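Local coordinates for protein serine-pyruvate aminotransferase (agxt) (Sulfolobus solfataricus, PDB 3ZRP) that probably transfers the amino group of serine to pyruvate, and that of alanine to glyoxylate, with pyridoxal 5'-phosphate as cofactor, at residues D78-V83 and Y99-K104; L74-K79 and N214-Y219; K129-T134 and K155-I160. All blocks are in the same frame, centred on the assembly; numbering follows the deposited sequence. Where two conformers were deposited one is given.

Contacts 1 and 3 are two seams of the same mixed seven-stranded sheet, their centres about 10 Å apart. Contact 1 joins strand 79-83 to 102-106, one of the sheet's two edge strands. Contact 3 joins strand 128-134, the other neighbour of 79-83, to strand 157-163. The centre of contact 2, where the loop leading into strand 79-83 meets the distant loop 214-219, is about 11 Å from that of contact 1. Contacts 1 and 2 begin in the same part of the chain, and contact 3 lies wholly between the two segments of contact 2. Contact 1 thus adds an edge strand, contact 3 an inner seam, and contact 2 a loop beside the sheet.

Contact 1. Residues D78-V83 and Y99-K104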
ATOM      1  N   ASP A  78       0.638  -6.343  27.249  1.00 30.71           N
ATOM      2  CA  ASP A  78       1.846  -5.484  27.282  1.00 29.12           C
ATOM      3  C   ASP A  78       1.476  -4.034  27.640  1.00 29.48           C
ATOM      4  O   ASP A  78       0.398  -3.542  27.272  1.00 28.15           O
ATOM      5  CB  ASP A  78       2.579  -5.505  25.934  1.00 29.43           C
ATOM      6  CG  ASP A  78       3.582  -6.654  25.813  1.00 31.17           C
ATOM      7  OD1 ASP A  78       3.797  -7.391  26.816  1.00 28.11           O
ATOM      8  OD2 ASP A  78       4.152  -6.813  24.702  1.00 27.79           O
ATOM      9  N   LYS A  79       2.368  -3.353  28.350  1.00 27.22           N
ATOM     10  CA  LYS A  79       2.120  -1.975  28.763  1.00 29.73           C
ATOM     11  C   LYS A  79       2.889  -0.973  27.908  1.00 26.69           C
ATOM     12  O   LYS A  79       4.112  -1.064  27.721  1.00 27.06           O
ATOM     13  CB  LYS A  79       2.435  -1.764  30.248  1.00 30.18           C
ATOM     14  CG  LYS A  79       1.422  -2.455  31.160  1.00 32.66           C
ATOM     15  CD  LYS A  79       1.883  -2.386  32.610  1.00 40.40           C
ATOM     16  CE  LYS A  79       1.704  -0.982  33.194  1.00 46.85           C
ATOM     17  NZ  LYS A  79       2.675  -0.733  34.293  1.00 48.46           N
ATOM     18  N   ILE A  80       2.127  -0.034  27.381  1.00 25.16           N
ATOM     19  CA  ILE A  80       2.616   0.942  26.412  1.00 25.51           C
ATOM     20  C   ILE A  80       2.411   2.345  26.982  1.00 25.41           C
ATOM     21  O   ILE A  80       1.315   2.698  27.462  1.00 29.05           O
ATOM     22  CB  ILE A  80       1.835   0.837  25.051  1.00 25.61           C
ATOM     23  CG1 ILE A  80       2.014  -0.551  24.419  1.00 26.94           C
ATOM     24  CG2 ILE A  80       2.237   1.997  24.084  1.00 25.66           C
ATOM     25  CD1 ILE A  80       1.037  -0.815  23.252  1.00 29.98           C
ATOM     26  N   LEU A  81       3.456   3.147  26.869  1.00 25.96           N
ATOM     27  CA  LEU A  81       3.395   4.598  27.129  1.00 25.99           C
ATOM     28  C   LEU A  81       3.569   5.389  25.821  1.00 26.12           C
ATOM     29  O   LEU A  81       4.593   5.273  25.142  1.00 24.28           O
ATOM     30  CB  LEU A  81       4.487   5.010  28.124  1.00 28.98           C
ATOM     31  CG  LEU A  81       4.470   6.514  28.463  1.00 29.27           C
ATOM     32  CD1 LEU A  81       3.257   6.898  29.299  1.00 26.11           C
ATOM     33  CD2 LEU A  81       5.785   6.912  29.142  1.00 26.51           C
ATOM     34  N   VAL A  82       2.543   6.150  25.471  1.00 23.05           N
ATOM     35  CA  VAL A  82       2.575   7.050  24.306  1.00 24.89           C
ATOM     36  C   VAL A  82       2.814   8.490  24.752  1.00 25.06           C
ATOM     37  O   VAL A  82       2.081   9.035  25.580  1.00 31.00           O
ATOM     38  CB  VAL A  82       1.244   7.001  23.540  1.00 23.54           C
ATOM     39  CG1 VAL A  82       1.266   8.013  22.350  1.00 23.77           C
ATOM     40  CG2 VAL A  82       0.987   5.588  23.051  1.00 21.59           C
ATOM     41  N   VAL A  83       3.836   9.102  24.174  1.00 24.99           N
ATOM     42  CA  VAL A  83       4.149  10.518  24.418  1.00 24.43           C
ATOM     43  C   VAL A  83       3.612  11.317  23.230  1.00 27.51           C
ATOM     44  O   VAL A  83       4.267  11.386  22.191  1.00 26.95           O
ATOM     45  CB  VAL A  83       5.670  10.696  24.554  1.00 22.22           C
ATOM     46  CG1 VAL A  83       5.996  12.162  24.848  1.00 21.05           C
ATOM     47  CG2 VAL A  83       6.226   9.785  25.739  1.00 25.42           C
ATOM     48  N   TYR A  99      -6.010  -3.366  19.779  1.00 25.05           N
ATOM     49  CA  TYR A  99      -5.209  -4.503  20.204  1.00 26.12           C
ATOM     50  C   TYR A  99      -5.350  -4.724  21.708  1.00 23.87           C
ATOM     51  O   TYR A  99      -5.574  -3.772  22.444  1.00 21.78           O
ATOM     52  CB  TYR A  99      -3.730  -4.304  19.816  1.00 21.51           C
ATOM     53  CG  TYR A  99      -3.557  -4.340  18.297  1.00 22.05           C
ATOM     54  CD1 TYR A  99      -3.807  -3.185  17.517  1.00 20.68           C
ATOM     55  CD2 TYR A  99      -3.265  -5.547  17.632  1.00 20.73           C
ATOM     56  CE1 TYR A  99      -3.703  -3.218  16.092  1.00 21.34           C
ATOM     57  CE2 TYR A  99      -3.136  -5.592  16.246  1.00 22.83           C
ATOM     58  CZ  TYR A  99      -3.377  -4.442  15.477  1.00 22.04           C
ATOM     59  OH  TYR A  99      -3.286  -4.530  14.106  1.00 22.01           O
ATOM     60  N   PRO A 100      -5.187  -5.980  22.171  1.00 28.93           N
ATOM     61  CA  PRO A 100      -5.254  -6.342  23.604  1.00 30.54           C
ATOM     62  C   PRO A 100      -4.020  -5.874  24.390  1.00 30.99           C
ATOM     63  O   PRO A 100      -3.231  -6.700  24.898  1.00 28.83           O
ATOM     64  CB  PRO A 100      -5.338  -7.874  23.565  1.00 31.17           C
ATOM     65  CG  PRO A 100      -4.596  -8.254  22.325  1.00 29.99           C
ATOM     66  CD  PRO A 100      -4.897  -7.153  21.317  1.00 33.81           C
ATOM     67  N   VAL A 101      -3.841  -4.555  24.455  1.00 28.79           N
ATOM     68  CA  VAL A 101      -2.704  -3.949  25.132  1.00 26.28           C
ATOM     69  C   VAL A 101      -3.184  -2.861  26.091  1.00 30.44           C
ATOM     70  O   VAL A 101      -4.314  -2.402  25.988  1.00 27.08           O
ATOM     71  CB  VAL A 101      -1.631  -3.382  24.157  1.00 27.95           C
ATOM     72  CG1 VAL A 101      -0.882  -4.499  23.468  1.00 29.73           C
ATOM     73  CG2 VAL A 101      -2.249  -2.385  23.149  1.00 25.48           C
ATOM     74  N   ASN A 102      -2.330  -2.478  27.037  1.00 28.39           N
ATOM     75  CA  ASN A 102      -2.654  -1.421  27.978  1.00 32.51           C
ATOM     76  C   ASN A 102      -1.922  -0.150  27.586  1.00 32.36           C
ATOM     77  O   ASN A 102      -0.693  -0.145  27.453  1.00 34.73           O
ATOM     78  CB  ASN A 102      -2.272  -1.834  29.397  1.00 35.23           C
ATOM     79  CG  ASN A 102      -3.092  -3.017  29.893  1.00 42.51           C
ATOM     80  OD1 ASN A 102      -4.325  -2.962  29.946  1.00 38.48           O
ATOM     81  ND2 ASN A 102      -2.411  -4.092  30.261  1.00 45.34           N
ATOM     82  N   VAL A 103      -2.667   0.931  27.432  1.00 27.30           N
ATOM     83  CA  VAL A 103      -2.069   2.185  26.968  1.00 30.42           C
ATOM     84  C   VAL A 103      -2.243   3.349  27.942  1.00 29.94           C
ATOM     85  O   VAL A 103      -3.355   3.637  28.398  1.00 30.78           O
ATOM     86  CB  VAL A 103      -2.661   2.595  25.603  1.00 30.07           C
ATOM     87  CG1 VAL A 103      -2.040   3.917  25.121  1.00 31.22           C
ATOM     88  CG2 VAL A 103      -2.430   1.485  24.591  1.00 33.31           C
ATOM     89  N   LYS A 104      -1.143   4.033  28.231  1.00 29.22           N
ATOM     90  CA  LYS A 104      -1.200   5.317  28.914  1.00 31.88           C
ATOM     91  C   LYS A 104      -0.606   6.388  27.996  1.00 31.27           C
ATOM     92  O   LYS A 104       0.431   6.151  27.375  1.00 31.42           O
ATOM     93  CB  LYS A 104      -0.424   5.274  30.235  1.00 35.22           C
ATOM     94  CG  LYS A 104      -0.464   6.606  31.002  1.00 38.26           C
ATOM     95  CD  LYS A 104      -0.196   6.429  32.483  1.00 46.16           C
ATOM     96  CE  LYS A 104      -0.020   7.777  33.180  1.00 46.22           C
ATOM     97  NZ  LYS A 104      -1.332   8.481  33.268  1.00 48.01           N
TER
HETATM   98  O   HOH W   1       0.115   1.134  29.609  1.00 42.94           O
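Ile-80 leans back along its strand to meet Val-101, with CD1 of Ile-80 only 3.6 Å from CG2 of Val-101 and the two side chains slanting across one another. Because CG1 of Ile-80 stands anti to the carbonyl carbon (chi1 -61°) and chi2 is extended, the delta methyl runs towards the start of the strand, past Val-103, its partner in the parallel register. Two residues on, on the same face, CG2 of Val-82 meets CG1 of Val-103 at 4.0 Å. Such beta-branched residues suit extended chain, and they form an oily face covered by Phe-96 and Trp-92 of helix 87-96, the crossover helix of this beta-alpha-beta unit.

On the other face Leu-81 and Lys-104 lie side by side and point the same way. CD1 of Leu-81 sits 4.1 Å from CG of Lys-104, so the lysine lends its methylenes to the leucine. Farther back, CG of Lys-79 rests 4.1 Å from CB of Asn-102, while its NZ bonds to Glu-127 O and makes a cation-pi contact with Tyr-128.

Four backbone bonds join the strands, among them Asn-102 N to Asp-78 O at 2.9 Å. A water also donates to Ile-80 O. The chemistry is thus divided: one apolar face packs against helix 87-96, while on the other Leu-81 is covered by helix 116-125 and bordered by two lysines.

Contact 2. Residues L74-K79 and N214-Y219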
ATOM      1  N   LEU A  74       4.697  -6.981  20.097  1.00 26.90           N
ATOM      2  CA  LEU A  74       3.867  -6.925  21.300  1.00 26.29           C
ATOM      3  C   LEU A  74       3.138  -8.227  21.606  1.00 25.40           C
ATOM      4  O   LEU A  74       2.890  -9.065  20.724  1.00 24.46           O
ATOM      5  CB  LEU A  74       2.868  -5.757  21.227  1.00 26.70           C
ATOM      6  CG  LEU A  74       3.489  -4.341  21.149  1.00 26.55           C
ATOM      7  CD1 LEU A  74       2.421  -3.294  20.963  1.00 25.83           C
ATOM      8  CD2 LEU A  74       4.334  -4.032  22.389  1.00 27.48           C
ATOM      9  N   LYS A  75       2.818  -8.376  22.882  1.00 28.22           N
ATOM     10  CA  LYS A  75       2.120  -9.549  23.389  0.60 29.26           C
ATOM     11  C   LYS A  75       0.886  -9.102  24.157  1.00 27.26           C
ATOM     12  O   LYS A  75       0.809  -7.949  24.596  1.00 26.81           O
ATOM     13  CB  LYS A  75       3.059 -10.390  24.272  0.60 34.60           C
ATOM     14  CG  LYS A  75       4.019 -11.245  23.452  0.60 37.46           C
ATOM     15  CD  LYS A  75       4.861 -12.170  24.327  0.60 47.25           C
ATOM     16  CE  LYS A  75       5.591 -13.198  23.473  0.60 47.69           C
ATOM     17  NZ  LYS A  75       6.634 -13.949  24.220  0.60 49.70           N
ATOM     18  N   PRO A  76      -0.100 -10.003  24.328  1.00 28.26           N
ATOM     19  CA  PRO A  76      -1.303  -9.530  25.027  1.00 28.90           C
ATOM     20  C   PRO A  76      -0.950  -8.981  26.430  1.00 28.88           C
ATOM     21  O   PRO A  76      -0.035  -9.524  27.097  1.00 28.00           O
ATOM     22  CB  PRO A  76      -2.176 -10.796  25.121  1.00 30.00           C
ATOM     23  CG  PRO A  76      -1.734 -11.641  23.970  1.00 29.07           C
ATOM     24  CD  PRO A  76      -0.228 -11.414  23.916  1.00 27.23           C
ATOM     25  N   ASN A  77      -1.637  -7.899  26.818  1.00 26.92           N
ATOM     26  CA  ASN A  77      -1.465  -7.238  28.119  0.60 32.48           C
ATOM     27  C   ASN A  77      -0.171  -6.435  28.299  1.00 30.64           C
ATOM     28  O   ASN A  77       0.084  -5.893  29.362  1.00 33.48           O
ATOM     29  CB  ASN A  77      -1.667  -8.252  29.264  0.60 32.95           C
ATOM     30  CG  ASN A  77      -2.991  -8.988  29.146  0.60 36.27           C
ATOM     31  OD1 ASN A  77      -4.038  -8.359  28.955  0.60 35.28           O
ATOM     32  ND2 ASN A  77      -2.951 -10.317  29.230  0.60 33.91           N
ATOM     33  N   ASP A  78       0.638  -6.343  27.249  1.00 30.71           N
ATOM     34  CA  ASP A  78       1.846  -5.484  27.282  1.00 29.12           C
ATOM     35  C   ASP A  78       1.476  -4.034  27.640  1.00 29.48           C
ATOM     36  O   ASP A  78       0.398  -3.542  27.272  1.00 28.15           O
ATOM     37  CB  ASP A  78       2.579  -5.505  25.934  1.00 29.43           C
ATOM     38  CG  ASP A  78       3.582  -6.654  25.813  1.00 31.17           C
ATOM     39  OD1 ASP A  78       3.797  -7.391  26.816  1.00 28.11           O
ATOM     40  OD2 ASP A  78       4.152  -6.813  24.702  1.00 27.79           O
ATOM     41  N   LYS A  79       2.368  -3.353  28.350  1.00 27.22           N
ATOM     42  CA  LYS A  79       2.120  -1.975  28.763  1.00 29.73           C
ATOM     43  C   LYS A  79       2.889  -0.973  27.908  1.00 26.69           C
ATOM     44  O   LYS A  79       4.112  -1.064  27.721  1.00 27.06           O
ATOM     45  CB  LYS A  79       2.435  -1.764  30.248  1.00 30.18           C
ATOM     46  CG  LYS A  79       1.422  -2.455  31.160  1.00 32.66           C
ATOM     47  CD  LYS A  79       1.883  -2.386  32.610  1.00 40.40           C
ATOM     48  CE  LYS A  79       1.704  -0.982  33.194  1.00 46.85           C
ATOM     49  NZ  LYS A  79       2.675  -0.733  34.293  1.00 48.46           N
ATOM     50  N   ASN A 214       6.143 -15.069  19.326  1.00 30.29           N
ATOM     51  CA  ASN A 214       4.834 -14.836  18.709  0.70 33.33           C
ATOM     52  C   ASN A 214       4.417 -13.378  18.951  1.00 27.94           C
ATOM     53  O   ASN A 214       5.098 -12.645  19.655  1.00 25.12           O
ATOM     54  CB  ASN A 214       3.783 -15.770  19.320  0.70 35.14           C
ATOM     55  CG  ASN A 214       4.144 -17.254  19.191  0.70 44.15           C
ATOM     56  OD1 ASN A 214       4.173 -17.811  18.086  0.70 49.39           O
ATOM     57  ND2 ASN A 214       4.413 -17.901  20.331  0.70 41.69           N
ATOM     58  N   SER A 215       3.282 -12.947  18.389  1.00 25.82           N
ATOM     59  CA  SER A 215       2.885 -11.575  18.645  1.00 21.42           C
ATOM     60  C   SER A 215       1.391 -11.412  18.433  1.00 21.27           C
ATOM     61  O   SER A 215       0.735 -12.344  18.008  1.00 23.02           O
ATOM     62  CB  SER A 215       3.609 -10.597  17.702  1.00 23.78           C
ATOM     63  OG  SER A 215       2.945 -10.541  16.434  1.00 23.31           O
ATOM     64  N   ILE A 216       0.897 -10.218  18.727  1.00 21.49           N
ATOM     65  CA  ILE A 216      -0.526  -9.915  18.521  1.00 22.83           C
ATOM     66  C   ILE A 216      -0.808  -9.341  17.130  1.00 24.25           C
ATOM     67  O   ILE A 216      -1.954  -8.910  16.859  1.00 21.71           O
ATOM     68  CB  ILE A 216      -1.053  -8.930  19.596  1.00 23.79           C
ATOM     69  CG1 ILE A 216      -0.348  -7.551  19.491  1.00 22.47           C
ATOM     70  CG2 ILE A 216      -0.908  -9.570  21.007  1.00 24.50           C
ATOM     71  CD1 ILE A 216      -0.655  -6.602  20.659  1.00 23.61           C
ATOM     72  N   ALA A 217       0.192  -9.308  16.254  1.00 22.57           N
ATOM     73  CA  ALA A 217      -0.018  -8.738  14.898  1.00 25.39           C
ATOM     74  C   ALA A 217      -1.078  -9.508  14.093  1.00 25.18           C
ATOM     75  O   ALA A 217      -1.350 -10.691  14.341  1.00 22.96           O
ATOM     76  CB  ALA A 217       1.304  -8.673  14.123  1.00 29.94           C
ATOM     77  N   GLY A 218      -1.685  -8.807  13.142  1.00 23.13           N
ATOM     78  CA  GLY A 218      -2.456  -9.448  12.094  1.00 24.44           C
ATOM     79  C   GLY A 218      -1.567 -10.194  11.116  1.00 25.01           C
ATOM     80  O   GLY A 218      -0.481 -10.687  11.448  1.00 25.67           O
ATOM     81  N   TYR A 219      -2.043 -10.299   9.896  1.00 24.81           N
ATOM     82  CA  TYR A 219      -1.324 -10.999   8.858  1.00 21.40           C
ATOM     83  C   TYR A 219      -0.513 -10.040   7.972  1.00 22.47           C
ATOM     84  O   TYR A 219       0.711 -10.104   7.960  1.00 22.33           O
ATOM     85  CB  TYR A 219      -2.307 -11.794   8.015  1.00 23.96           C
ATOM     86  CG  TYR A 219      -1.666 -12.821   7.100  1.00 24.72           C
ATOM     87  CD1 TYR A 219      -1.081 -13.981   7.619  1.00 23.08           C
ATOM     88  CD2 TYR A 219      -1.626 -12.611   5.718  1.00 25.52           C
ATOM     89  CE1 TYR A 219      -0.498 -14.928   6.772  1.00 27.92           C
ATOM     90  CE2 TYR A 219      -1.060 -13.552   4.862  1.00 26.85           C
ATOM     91  CZ  TYR A 219      -0.500 -14.702   5.396  1.00 27.17           C
ATOM     92  OH  TYR A 219       0.052 -15.613   4.547  1.00 35.85           O
TER
HETATM   93  O   HOH W   2       5.968  -9.965  20.233  1.00 32.31           O
HETATM   94  O   HOH W   3       6.298 -16.355  22.002  1.00 49.03           O
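Leu-74 and Ile-216 join two irregular loops through one direct backbone bond, in which Ile-216 N donates to Leu-74 O at 3.0 Å. The bond is bent, 143° at the hydrogen, and the donor is tilted 31° from the carbonyl plane; neither segment is a regular strand. CA of Ser-215 also approaches the same oxygen, 3.3 Å from Leu-74 O. Each loop has its own internal brace. Lys-75 to Asp-78 form a type II turn, with proline suited to its second position and Asn-77 accepting the positive phi of the third. Lys-75 N meets Asp-78 OD2 from above the carboxylate plane, at 2.7 Å. In the other loop, Ser-215 OG accepts from Ala-217 N at 3.0 Å, an ST turn.

Ile-216 carries most of the side-chain contact, and its two branches part. CG2 slides past the proline ring, 3.5 Å from CD of Pro-76, whereas CD1 comes to rest 3.7 Å from CB of Leu-74. The split follows from chi1 (64°), which sets CG1 between backbone N and carbonyl carbon and turns CG2 to the proline. Tyr-99 and Val-101 also pack on this isoleucine.

In the conformer described, Lys-75 stretches along the solvent side, its CE 3.9 Å from Asn-214 O, and its NZ bonds to Gln-213. A water that accepts from Asn-214 N, and weakly from Lys-75 NZ, bridges this side. Beyond, Arg-98 of the second subunit donates to Ala-217 O. One backbone bond, a branched aliphatic side chain and a water-bridged margin thus join the loops, and further along, 214-219 reaches the second subunit.

Contact 3. Residues K129-T134 and K155-I160; sequences KLVALT and KYVELI
Val-131 pushes its CG2 methyl into the fork of Val-157, 3.6 Å from CG1 of Val-157 and nearly as close to that residue's CB and CG2, the two side chains crossing at about a right angle. Compact, branched valines let one bump fill so small a hollow. Val-123 of helix 116-125 packs on both, and Ile-153 of helix 146-153 on Val-131. Further along this face, CD1 of Leu-133 touches CG2 of Ile-160 more loosely, at 4.4 Å.

On the opposite face, in the conformers described for Leu-130 and Glu-158, CD1 of Leu-130 lies against the root of Leu-159, 4.0 Å from its CB. Lys-129 completes the cover. Its chain bends at chi2 (79°), passing CD within 3.5 Å of Glu-158 OE1 and laying CE 3.7 Å from CD1 of Leu-159. The ammonium goes on to a salt bridge with Asp-78, while a water links Lys-129 NZ to Glu-158 OE1. Truncated to an alanine here, the side chain would probably leave Asp-78 without its charged mate and strip the flank of Leu-159 of its cover.

Both chains turn a corner at the same level, at Lys-129 and Glu-158. The backbone bond from Leu-159 N to Lys-129 O, at 2.8 Å, is bent (130°), and the next, Val-131 N to Leu-159 O at 2.9 Å, is straighter. Parallel strands flanked by helices in this way are typical of the large domain of fold-type I pyridoxal-phosphate enzymes, and strand 157-163 runs on to Asp-163 in the cofactor pocket.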
ATOM      1  N   LYS A 129       6.601  -1.784  28.716  1.00 31.72           N
ATOM      2  CA  LYS A 129       7.272  -2.583  27.687  1.00 30.77           C
ATOM      3  C   LYS A 129       7.751  -1.686  26.533  1.00 29.44           C
ATOM      4  O   LYS A 129       8.880  -1.812  26.051  1.00 29.66           O
ATOM      5  CB  LYS A 129       6.289  -3.661  27.190  1.00 35.33           C
ATOM      6  CG  LYS A 129       6.507  -4.291  25.798  1.00 39.10           C
ATOM      7  CD  LYS A 129       7.582  -5.340  25.790  1.00 37.32           C
ATOM      8  CE  LYS A 129       7.567  -6.146  24.488  1.00 32.98           C
ATOM      9  NZ  LYS A 129       6.735  -7.404  24.598  1.00 31.80           N
ATOM     10  N   LEU A 130       6.893  -0.761  26.129  1.00 27.19           N
ATOM     11  CA  LEU A 130       7.137   0.049  24.941  0.60 26.30           C
ATOM     12  C   LEU A 130       6.774   1.514  25.147  1.00 26.72           C
ATOM     13  O   LEU A 130       5.699   1.835  25.679  1.00 26.77           O
ATOM     14  CB  LEU A 130       6.359  -0.525  23.742  0.60 26.03           C
ATOM     15  CG  LEU A 130       6.629   0.121  22.388  0.60 22.62           C
ATOM     16  CD1 LEU A 130       6.764  -0.960  21.323  0.60 25.58           C
ATOM     17  CD2 LEU A 130       5.504   1.128  22.022  0.60 21.40           C
ATOM     18  N   VAL A 131       7.677   2.394  24.704  1.00 24.84           N
ATOM     19  CA  VAL A 131       7.427   3.823  24.686  1.00 23.66           C
ATOM     20  C   VAL A 131       7.401   4.315  23.229  1.00 22.72           C
ATOM     21  O   VAL A 131       8.317   4.040  22.462  1.00 25.83           O
ATOM     22  CB  VAL A 131       8.502   4.614  25.504  1.00 23.74           C
ATOM     23  CG1 VAL A 131       8.187   6.114  25.456  1.00 25.26           C
ATOM     24  CG2 VAL A 131       8.535   4.095  26.951  1.00 22.39           C
ATOM     25  N   ALA A 132       6.339   5.038  22.878  1.00 24.63           N
ATOM     26  CA  ALA A 132       6.164   5.602  21.545  1.00 23.95           C
ATOM     27  C   ALA A 132       6.339   7.111  21.569  1.00 24.77           C
ATOM     28  O   ALA A 132       5.644   7.827  22.329  1.00 26.18           O
ATOM     29  CB  ALA A 132       4.750   5.243  20.964  1.00 25.71           C
ATOM     30  N   LEU A 133       7.234   7.594  20.704  1.00 24.31           N
ATOM     31  CA  LEU A 133       7.507   9.028  20.557  1.00 26.49           C
ATOM     32  C   LEU A 133       7.131   9.489  19.137  1.00 26.98           C
ATOM     33  O   LEU A 133       7.103   8.671  18.210  1.00 24.64           O
ATOM     34  CB  LEU A 133       8.990   9.290  20.799  1.00 25.76           C
ATOM     35  CG  LEU A 133       9.680   8.785  22.073  1.00 25.85           C
ATOM     36  CD1 LEU A 133      11.127   9.278  22.049  1.00 26.84           C
ATOM     37  CD2 LEU A 133       8.977   9.308  23.315  1.00 21.79           C
ATOM     38  N   THR A 134       6.850  10.786  18.972  1.00 28.34           N
ATOM     39  CA  THR A 134       6.723  11.401  17.641  1.00 24.54           C
ATOM     40  C   THR A 134       7.853  12.388  17.459  1.00 25.79           C
ATOM     41  O   THR A 134       7.930  13.382  18.224  1.00 26.19           O
ATOM     42  CB  THR A 134       5.395  12.172  17.518  1.00 23.51           C
ATOM     43  OG1 THR A 134       4.329  11.345  17.990  1.00 22.52           O
ATOM     44  CG2 THR A 134       5.122  12.610  16.054  1.00 22.69           C
ATOM     45  N   LYS A 155      17.123   3.130  30.056  1.00 34.56           N
ATOM     46  CA  LYS A 155      17.397   2.051  31.020  1.00 34.49           C
ATOM     47  C   LYS A 155      16.140   1.542  31.732  1.00 32.00           C
ATOM     48  O   LYS A 155      16.174   0.519  32.394  1.00 33.51           O
ATOM     49  CB  LYS A 155      18.504   2.480  32.013  1.00 38.18           C
ATOM     50  CG  LYS A 155      18.029   3.153  33.287  1.00 45.67           C
ATOM     51  CD  LYS A 155      19.201   3.766  34.064  1.00 51.69           C
ATOM     52  CE  LYS A 155      19.369   5.239  33.694  1.00 54.39           C
ATOM     53  NZ  LYS A 155      20.729   5.561  33.188  1.00 53.85           N
ATOM     54  N   TYR A 156      15.012   2.247  31.574  1.00 32.13           N
ATOM     55  CA  TYR A 156      13.770   1.884  32.269  1.00 30.93           C
ATOM     56  C   TYR A 156      12.744   1.105  31.460  1.00 33.84           C
ATOM     57  O   TYR A 156      11.741   0.631  32.023  1.00 30.70           O
ATOM     58  CB  TYR A 156      13.119   3.136  32.877  1.00 33.07           C
ATOM     59  CG  TYR A 156      14.050   3.817  33.853  1.00 36.81           C
ATOM     60  CD1 TYR A 156      14.333   3.237  35.101  1.00 41.32           C
ATOM     61  CD2 TYR A 156      14.692   5.002  33.510  1.00 40.62           C
ATOM     62  CE1 TYR A 156      15.225   3.841  35.996  1.00 37.38           C
ATOM     63  CE2 TYR A 156      15.591   5.617  34.394  1.00 48.02           C
ATOM     64  CZ  TYR A 156      15.857   5.027  35.633  1.00 46.42           C
ATOM     65  OH  TYR A 156      16.719   5.653  36.501  1.00 41.93           O
ATOM     66  N   VAL A 157      12.964   1.003  30.146  1.00 33.82           N
ATOM     67  CA  VAL A 157      11.940   0.447  29.230  1.00 31.71           C
ATOM     68  C   VAL A 157      12.525  -0.551  28.262  1.00 31.35           C
ATOM     69  O   VAL A 157      13.709  -0.472  27.910  1.00 31.40           O
ATOM     70  CB  VAL A 157      11.137   1.573  28.471  1.00 28.28           C
ATOM     71  CG1 VAL A 157      10.526   2.515  29.452  1.00 26.50           C
ATOM     72  CG2 VAL A 157      12.018   2.329  27.504  1.00 33.40           C
ATOM     73  N   GLU A 158      11.724  -1.535  27.861  1.00 30.72           N
ATOM     74  CA  GLU A 158      12.246  -2.582  26.986  0.60 29.29           C
ATOM     75  C   GLU A 158      12.428  -2.077  25.550  1.00 29.34           C
ATOM     76  O   GLU A 158      13.439  -2.358  24.914  1.00 27.71           O
ATOM     77  CB  GLU A 158      11.336  -3.810  27.007  0.60 26.65           C
ATOM     78  CG  GLU A 158      11.163  -4.457  28.385  0.60 31.28           C
ATOM     79  CD  GLU A 158      10.211  -5.629  28.340  0.60 33.29           C
ATOM     80  OE1 GLU A 158      10.374  -6.499  27.456  0.60 43.44           O
ATOM     81  OE2 GLU A 158       9.274  -5.669  29.158  0.60 35.23           O
ATOM     82  N   LEU A 159      11.447  -1.320  25.055  1.00 26.27           N
ATOM     83  CA  LEU A 159      11.425  -0.935  23.633  1.00 30.51           C
ATOM     84  C   LEU A 159      11.078   0.536  23.445  1.00 28.67           C
ATOM     85  O   LEU A 159      10.196   1.052  24.114  1.00 26.17           O
ATOM     86  CB  LEU A 159      10.412  -1.800  22.856  1.00 25.23           C
ATOM     87  CG  LEU A 159      10.672  -3.298  22.714  1.00 27.43           C
ATOM     88  CD1 LEU A 159       9.447  -4.017  22.071  1.00 31.65           C
ATOM     89  CD2 LEU A 159      11.939  -3.552  21.889  1.00 27.69           C
ATOM     90  N   ILE A 160      11.772   1.201  22.519  1.00 29.04           N
ATOM     91  CA  ILE A 160      11.435   2.592  22.165  1.00 26.90           C
ATOM     92  C   ILE A 160      11.219   2.703  20.649  1.00 26.22           C
ATOM     93  O   ILE A 160      12.062   2.268  19.864  1.00 25.66           O
ATOM     94  CB  ILE A 160      12.547   3.575  22.642  1.00 29.06           C
ATOM     95  CG1 ILE A 160      12.716   3.492  24.178  1.00 29.56           C
ATOM     96  CG2 ILE A 160      12.206   5.034  22.312  1.00 29.28           C
ATOM     97  CD1 ILE A 160      13.989   4.192  24.650  1.00 26.40           C
TER
HETATM   98  O   HOH W   4       8.827  -8.527  26.470  1.00 49.87           O